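Local coordinates for malate oxidoreductase (Thermotoga maritima, PDB 1VL6), which probably catalyses the NAD-dependent oxidative decarboxylation of malate to pyruvate and carbon dioxide, at residues A[23-27]-A[97-101]; A[148-152]-A[164-169]. One frame throughout, in Å; residues are numbered along the deposited sequence.

Contact 1: residues A[23-27]-A[97-101]; sequences KGKIR and EGKAF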
ATOM      1  N   LYS A  23      15.378   0.005  -3.639  1.00 66.54           N
ATOM      2  CA  LYS A  23      15.874   1.058  -2.758  1.00 65.55           C
ATOM      3  C   LYS A  23      15.194   0.900  -1.416  1.00 63.69           C
ATOM      4  O   LYS A  23      14.590   1.820  -0.925  1.00 65.99           O
ATOM      5  CB  LYS A  23      15.665   2.477  -3.348  1.00 68.03           C
ATOM      6  CG  LYS A  23      16.353   2.798  -4.739  1.00 75.44           C
ATOM      7  CD  LYS A  23      17.743   3.489  -4.608  1.00 73.77           C
ATOM      8  N   GLY A  24      15.289  -0.282  -0.822  1.00 64.16           N
ATOM      9  CA  GLY A  24      14.715  -0.531   0.524  1.00 64.45           C
ATOM     10  C   GLY A  24      13.448  -1.382   0.511  1.00 64.52           C
ATOM     11  O   GLY A  24      12.701  -1.405  -0.444  1.00 66.31           O
ATOM     12  N   LYS A  25      13.213  -2.106   1.586  1.00 65.00           N
ATOM     13  CA  LYS A  25      12.127  -3.076   1.652  1.00 67.56           C
ATOM     14  C   LYS A  25      10.959  -2.523   2.478  1.00 71.11           C
ATOM     15  O   LYS A  25       9.879  -3.162   2.581  1.00 70.79           O
ATOM     16  CB  LYS A  25      12.704  -4.358   2.261  1.00 67.99           C
ATOM     17  CG  LYS A  25      13.936  -4.849   1.516  1.00 63.17           C
ATOM     18  CD  LYS A  25      14.544  -6.075   2.137  1.00 66.53           C
ATOM     19  CE  LYS A  25      15.792  -5.762   2.863  1.00 63.33           C
ATOM     20  NZ  LYS A  25      16.387  -6.979   3.418  1.00 55.79           N
ATOM     21  N   ILE A  26      11.202  -1.320   3.029  1.00 74.90           N
ATOM     22  CA  ILE A  26      10.289  -0.578   3.914  1.00 78.66           C
ATOM     23  C   ILE A  26       9.610   0.605   3.202  1.00 79.10           C
ATOM     24  O   ILE A  26      10.277   1.579   2.752  1.00 79.74           O
ATOM     25  CB  ILE A  26      11.091  -0.026   5.145  1.00 83.29           C
ATOM     26  CG1 ILE A  26      11.871  -1.171   5.789  1.00 86.87           C
ATOM     27  CG2 ILE A  26      10.151   0.758   6.223  1.00 81.20           C
ATOM     28  CD1 ILE A  26      11.856  -1.134   7.258  1.00 87.25           C
ATOM     29  N   ARG A  27       8.283   0.524   3.089  1.00 79.09           N
ATOM     30  CA  ARG A  27       7.475   1.651   2.594  1.00 80.23           C
ATOM     31  C   ARG A  27       6.726   2.210   3.815  1.00 79.50           C
ATOM     32  O   ARG A  27       6.497   1.467   4.789  1.00 81.89           O
ATOM     33  CB  ARG A  27       6.430   1.171   1.559  1.00 81.55           C
ATOM     34  CG  ARG A  27       6.961   0.256   0.415  1.00 86.99           C
ATOM     35  CD  ARG A  27       7.255   0.993  -0.946  1.00 89.28           C
ATOM     36  NE  ARG A  27       8.316   0.353  -1.736  1.00 90.32           N
ATOM     37  CZ  ARG A  27       9.607   0.237  -1.345  1.00 87.02           C
ATOM     38  NH1 ARG A  27      10.016   0.710  -0.175  1.00 79.59           N
ATOM     39  NH2 ARG A  27      10.494  -0.373  -2.121  1.00 77.95           N
ATOM     40  N   GLU A  97      15.776  -4.367   7.990  1.00 62.69           N
ATOM     41  CA  GLU A  97      14.732  -4.114   7.031  1.00 63.04           C
ATOM     42  C   GLU A  97      14.067  -5.444   6.599  1.00 63.16           C
ATOM     43  O   GLU A  97      12.866  -5.538   6.472  1.00 63.85           O
ATOM     44  CB  GLU A  97      15.312  -3.397   5.818  1.00 63.73           C
ATOM     45  CG  GLU A  97      15.497  -1.906   5.949  1.00 59.51           C
ATOM     46  CD  GLU A  97      15.509  -1.175   4.607  1.00 60.66           C
ATOM     47  OE1 GLU A  97      15.540  -1.813   3.531  1.00 74.52           O
ATOM     48  OE2 GLU A  97      15.486   0.066   4.616  1.00 71.71           O
ATOM     49  N   GLY A  98      14.875  -6.457   6.354  1.00 64.08           N
ATOM     50  CA  GLY A  98      14.364  -7.777   6.074  1.00 63.82           C
ATOM     51  C   GLY A  98      13.481  -8.309   7.189  1.00 64.36           C
ATOM     52  O   GLY A  98      12.379  -8.757   6.947  1.00 65.51           O
ATOM     53  N   LYS A  99      13.952  -8.239   8.429  1.00 64.90           N
ATOM     54  CA  LYS A  99      13.099  -8.620   9.531  1.00 65.91           C
ATOM     55  C   LYS A  99      11.792  -7.835   9.546  1.00 64.70           C
ATOM     56  O   LYS A  99      10.743  -8.389   9.849  1.00 64.95           O
ATOM     57  CB  LYS A  99      13.780  -8.366  10.839  1.00 68.33           C
ATOM     58  CG  LYS A  99      14.094  -9.612  11.561  1.00 82.46           C
ATOM     59  CD  LYS A  99      12.962 -10.004  12.462  1.00 80.63           C
ATOM     60  CE  LYS A  99      13.434 -11.185  13.270  1.00 91.04           C
ATOM     61  NZ  LYS A  99      12.606 -11.264  14.470  1.00 90.81           N
ATOM     62  N   ALA A 100      11.857  -6.544   9.277  1.00 63.03           N
ATOM     63  CA  ALA A 100      10.644  -5.741   9.316  1.00 64.04           C
ATOM     64  C   ALA A 100       9.699  -6.262   8.252  1.00 63.87           C
ATOM     65  O   ALA A 100       8.524  -6.430   8.518  1.00 65.75           O
ATOM     66  CB  ALA A 100      10.947  -4.280   9.094  1.00 65.03           C
ATOM     67  N   PHE A 101      10.229  -6.549   7.065  1.00 62.85           N
ATOM     68  CA  PHE A 101       9.435  -7.060   5.958  1.00 62.54           C
ATOM     69  C   PHE A 101       8.729  -8.380   6.385  1.00 64.05           C
ATOM     70  O   PHE A 101       7.526  -8.568   6.133  1.00 63.19           O
ATOM     71  CB  PHE A 101      10.341  -7.225   4.728  1.00 62.81           C
ATOM     72  CG  PHE A 101       9.764  -8.095   3.629  1.00 66.76           C
ATOM     73  CD1 PHE A 101       9.871  -9.466   3.686  1.00 66.14           C
ATOM     74  CD2 PHE A 101       9.163  -7.533   2.516  1.00 69.27           C
ATOM     75  CE1 PHE A 101       9.348 -10.248   2.681  1.00 71.12           C
ATOM     76  CE2 PHE A 101       8.639  -8.313   1.509  1.00 63.51           C
ATOM     77  CZ  PHE A 101       8.719  -9.659   1.586  1.00 65.01           C
TER
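Glu97 reaches from helix 89-107 to the backbone of Lys25 in the loop that joins helix 15-22 to strand 27-29. The contact is a loop-on-helix packing in the malic enzyme N-terminal domain. Residues Lys25, Ile26 and Glu97 carry most of it. The one hydrogen bond across the segments runs from Lys25 N to Glu97 OE1, 3.0 Å long and fairly straight at 160°. The N-H meets the carboxylate oxygen from above the carboxylate plane. Beyond CG the Glu97 chain is extended, which carries the carboxylate out to the loop. Gly24 CA lies beside the same oxygen.

The side chain of Lys25 crosses that of Glu97. Its chain bends at chi3 (-106°), and Lys25 CE then lies 3.8 Å from Glu97 CB. The amino group ends over the helix backbone, with Lys25 NZ 3.3 Å from Gly98 N. Both are donors, so this is not a hydrogen bond. Lys25 NZ donates to Pro94 O and to Leu43 O of the second subunit, and has a weak bond to His19 NE2. Glu97 OE2 likewise bonds Ser67 OG of the second subunit. Both charged side chains are buried at a subunit interface, yet they do not pair with each other. Lys25 NZ and Glu97 OE1 stay 5.2 Å apart, although their opposite charges would probably still attract.

Ile26 supplies the apolar part. Ile26 CG1 rests 3.7 Å from Glu97 CG, against the aliphatic stem of the acid. Pro113 of strand 110-115 touches both Ile26 and Glu97. At the far end of the isoleucine, Ile26 CD1 meets the methyl group of Ala100, with 3.8 Å between CD1 and Ala100 CB.

Contact 2: residues A[148-152]-A[164-169]; sequences CFRIL and FHDDQQ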
ATOM      1  N   CYS A 148      23.771  -9.401  25.685  1.00 61.59           N
ATOM      2  CA  CYS A 148      22.353  -9.483  25.396  1.00 62.38           C
ATOM      3  C   CYS A 148      21.569 -10.142  26.549  1.00 61.12           C
ATOM      4  O   CYS A 148      20.363 -10.048  26.639  1.00 60.86           O
ATOM      5  CB  CYS A 148      22.139 -10.269  24.091  1.00 64.06           C
ATOM      6  SG  CYS A 148      22.742 -11.935  24.271  1.00 60.29           S
ATOM      7  N   PHE A 149      22.233 -10.855  27.418  1.00 60.66           N
ATOM      8  CA  PHE A 149      21.486 -11.462  28.496  1.00 61.39           C
ATOM      9  C   PHE A 149      20.935 -10.376  29.420  1.00 62.92           C
ATOM     10  O   PHE A 149      19.731 -10.307  29.694  1.00 63.15           O
ATOM     11  CB  PHE A 149      22.383 -12.429  29.276  1.00 61.65           C
ATOM     12  CG  PHE A 149      22.845 -13.632  28.466  1.00 62.84           C
ATOM     13  CD1 PHE A 149      21.939 -14.445  27.837  1.00 59.35           C
ATOM     14  CD2 PHE A 149      24.191 -13.938  28.351  1.00 64.59           C
ATOM     15  CE1 PHE A 149      22.368 -15.551  27.106  1.00 71.63           C
ATOM     16  CE2 PHE A 149      24.624 -15.053  27.630  1.00 58.35           C
ATOM     17  CZ  PHE A 149      23.723 -15.855  27.019  1.00 60.27           C
ATOM     18  N   ARG A 150      21.836  -9.506  29.865  1.00 65.14           N
ATOM     19  CA  ARG A 150      21.495  -8.407  30.769  1.00 66.83           C
ATOM     20  C   ARG A 150      20.531  -7.466  30.052  1.00 64.38           C
ATOM     21  O   ARG A 150      19.564  -6.991  30.670  1.00 64.44           O
ATOM     22  CB  ARG A 150      22.751  -7.631  31.207  1.00 67.69           C
ATOM     23  CG  ARG A 150      23.171  -7.725  32.693  1.00 76.64           C
ATOM     24  CD  ARG A 150      24.623  -7.134  33.023  1.00 73.78           C
ATOM     25  NE  ARG A 150      25.733  -8.122  32.942  1.00 88.25           N
ATOM     26  CZ  ARG A 150      26.495  -8.439  31.839  1.00 94.30           C
ATOM     27  NH1 ARG A 150      26.319  -7.872  30.645  1.00 90.78           N
ATOM     28  NH2 ARG A 150      27.461  -9.359  31.934  1.00 95.13           N
ATOM     29  N   ILE A 151      20.771  -7.221  28.754  1.00 61.08           N
ATOM     30  CA  ILE A 151      19.930  -6.272  28.035  1.00 60.94           C
ATOM     31  C   ILE A 151      18.475  -6.761  27.973  1.00 61.84           C
ATOM     32  O   ILE A 151      17.536  -6.023  28.294  1.00 62.30           O
ATOM     33  CB  ILE A 151      20.489  -5.979  26.643  1.00 61.66           C
ATOM     34  CG1 ILE A 151      21.818  -5.232  26.771  1.00 61.63           C
ATOM     35  CG2 ILE A 151      19.505  -5.130  25.833  1.00 60.53           C
ATOM     36  CD1 ILE A 151      22.510  -4.992  25.458  1.00 65.62           C
ATOM     37  N   LEU A 152      18.279  -8.009  27.590  1.00 61.59           N
ATOM     38  CA  LEU A 152      16.929  -8.555  27.575  1.00 61.73           C
ATOM     39  C   LEU A 152      16.256  -8.496  28.942  1.00 61.39           C
ATOM     40  O   LEU A 152      15.140  -8.088  29.059  1.00 61.16           O
ATOM     41  CB  LEU A 152      16.922  -9.994  27.076  1.00 59.98           C
ATOM     42  CG  LEU A 152      15.542 -10.648  27.029  1.00 57.27           C
ATOM     43  CD1 LEU A 152      14.686  -9.832  26.076  1.00 66.24           C
ATOM     44  CD2 LEU A 152      15.655 -12.104  26.578  1.00 59.28           C
ATOM     45  N   PHE A 164      11.295  -8.894  23.263  1.00 64.69           N
ATOM     46  CA  PHE A 164      11.580 -10.225  22.781  1.00 63.55           C
ATOM     47  C   PHE A 164      12.911 -10.142  22.054  1.00 64.61           C
ATOM     48  O   PHE A 164      13.104  -9.203  21.281  1.00 67.11           O
ATOM     49  CB  PHE A 164      10.492 -10.588  21.784  1.00 61.50           C
ATOM     50  CG  PHE A 164      10.616 -11.964  21.172  1.00 59.59           C
ATOM     51  CD1 PHE A 164      10.380 -13.110  21.929  1.00 59.67           C
ATOM     52  CD2 PHE A 164      10.899 -12.114  19.832  1.00 62.46           C
ATOM     53  CE1 PHE A 164      10.466 -14.370  21.356  1.00 64.60           C
ATOM     54  CE2 PHE A 164      10.982 -13.385  19.239  1.00 58.28           C
ATOM     55  CZ  PHE A 164      10.766 -14.512  20.008  1.00 63.67           C
ATOM     56  N   HIS A 165      13.815 -11.095  22.296  1.00 63.36           N
ATOM     57  CA  HIS A 165      15.056 -11.246  21.486  1.00 62.92           C
ATOM     58  C   HIS A 165      15.078 -12.599  20.774  1.00 64.54           C
ATOM     59  O   HIS A 165      15.212 -13.644  21.425  1.00 67.21           O
ATOM     60  CB  HIS A 165      16.287 -11.102  22.372  1.00 62.05           C
ATOM     61  CG  HIS A 165      17.585 -11.172  21.639  1.00 55.93           C
ATOM     62  ND1 HIS A 165      18.771 -11.439  22.280  1.00 61.44           N
ATOM     63  CD2 HIS A 165      17.893 -11.011  20.333  1.00 72.78           C
ATOM     64  CE1 HIS A 165      19.757 -11.430  21.400  1.00 70.58           C
ATOM     65  NE2 HIS A 165      19.251 -11.186  20.206  1.00 69.87           N
ATOM     66  N   ASP A 166      14.902 -12.582  19.459  1.00 64.34           N
ATOM     67  CA  ASP A 166      14.862 -13.813  18.674  1.00 65.78           C
ATOM     68  C   ASP A 166      15.862 -14.868  19.016  1.00 63.46           C
ATOM     69  O   ASP A 166      15.509 -16.006  19.264  1.00 61.91           O
ATOM     70  CB  ASP A 166      15.160 -13.543  17.214  1.00 69.67           C
ATOM     71  CG  ASP A 166      13.982 -13.168  16.490  1.00 72.87           C
ATOM     72  OD1 ASP A 166      13.607 -11.977  16.517  1.00 75.31           O
ATOM     73  OD2 ASP A 166      13.353 -14.090  15.914  1.00 88.54           O
ATOM     74  N   ASP A 167      17.122 -14.495  18.907  1.00 62.18           N
ATOM     75  CA  ASP A 167      18.210 -15.455  18.981  1.00 63.99           C
ATOM     76  C   ASP A 167      18.235 -16.174  20.297  1.00 62.53           C
ATOM     77  O   ASP A 167      18.760 -17.272  20.392  1.00 65.63           O
ATOM     78  CB  ASP A 167      19.544 -14.738  18.766  1.00 67.58           C
ATOM     79  CG  ASP A 167      19.620 -14.097  17.379  1.00 84.50           C
ATOM     80  OD1 ASP A 167      19.786 -14.971  16.473  1.00 83.12           O
ATOM     81  OD2 ASP A 167      19.429 -12.832  17.119  1.00 84.69           O
ATOM     82  N   GLN A 168      17.656 -15.560  21.309  1.00 61.93           N
ATOM     83  CA  GLN A 168      17.505 -16.165  22.606  1.00 61.34           C
ATOM     84  C   GLN A 168      16.198 -16.913  22.677  1.00 60.33           C
ATOM     85  O   GLN A 168      16.204 -18.134  22.786  1.00 59.78           O
ATOM     86  CB  GLN A 168      17.551 -15.079  23.701  1.00 63.26           C
ATOM     87  CG  GLN A 168      18.890 -14.333  23.871  1.00 61.66           C
ATOM     88  CD  GLN A 168      18.966 -13.565  25.200  1.00 63.09           C
ATOM     89  OE1 GLN A 168      18.818 -14.155  26.266  1.00 53.31           O
ATOM     90  NE2 GLN A 168      19.226 -12.267  25.129  1.00 67.42           N
ATOM     91  N   GLN A 169      15.085 -16.176  22.640  1.00 59.72           N
ATOM     92  CA  GLN A 169      13.755 -16.743  23.003  1.00 59.32           C
ATOM     93  C   GLN A 169      13.102 -17.476  21.830  1.00 60.93           C
ATOM     94  O   GLN A 169      12.478 -18.520  21.999  1.00 62.39           O
ATOM     95  CB  GLN A 169      12.798 -15.667  23.600  1.00 56.26           C
ATOM     96  CG  GLN A 169      13.397 -14.980  24.850  1.00 53.16           C
ATOM     97  CD  GLN A 169      12.767 -13.655  25.195  1.00 58.21           C
ATOM     98  OE1 GLN A 169      12.788 -12.739  24.382  1.00 62.82           O
ATOM     99  NE2 GLN A 169      12.162 -13.555  26.387  1.00 56.27           N
TER
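Gln168 and Cys148 are joined by a side-chain to backbone hydrogen bond that ties the helix of a beta-alpha-beta unit to helix 166-186. In that unit helix 147-158 connects the parallel strands 137-140 and 163-165. Helix 166-186, which carries Gln168, follows strand 163-165. From CB the Gln168 chain runs out through CG, extended at chi2 (-164°), and its close contacts with helix 147-158 begin at the amide. Gln168 CD lies 3.9 Å from Leu152 CD2. Gln168 OE1 sits at the edge of the Phe149 ring, 3.5 Å from Phe149 CD1, with ring and amide planes 86° apart. Asn206 ND2 donates a hydrogen bond to Gln168 OE1. Gln168 NE2 gives one hydrogen bond to Cys148 O (2.9 Å), a bent one at 138°. It comes from above the carbonyl plane, while Leu152 N reaches the same oxygen from the other face. A second bond runs from Gln168 NE2 to His165 ND1 (3.0 Å), in the plane of the imidazole.

Beside this amide, Leu152 CD2 packs 3.6 Å from Gln169 CD. The Gln169 amide is itself held by His165 N, which donates to Gln169 OE1 at 2.8 Å.

A leucine in place of Gln168 would probably leave His165 ND1 and Asn206 ND2 without this amide partner and let the imidazole turn more easily. The amide uses both its donor and its acceptor side in a buried place. The bond to ND1 implies that this nitrogen acts as an acceptor, which would fix the orientation of the His165 ring.

Contact 1 comes first along the chain and closes before contact 2 opens. Their centres are about 22 Å apart. They are linked through one four-stranded parallel sheet. Contact 1 packs beside strand 110-115 at one edge of the sheet within this chain; contact 2 takes in the end of strand 163-165 at the other. Helix 89-107 bridges them: Lys99 makes a salt bridge with Asp166, which follows strand 163-165, though the modelled distance is too short to be trusted in detail. Contact 1 lies against neighbouring subunits of the tetramer, whereas no other chain touches contact 2. One contact thus belongs to the assembly interface and the other to the interior of the subunit.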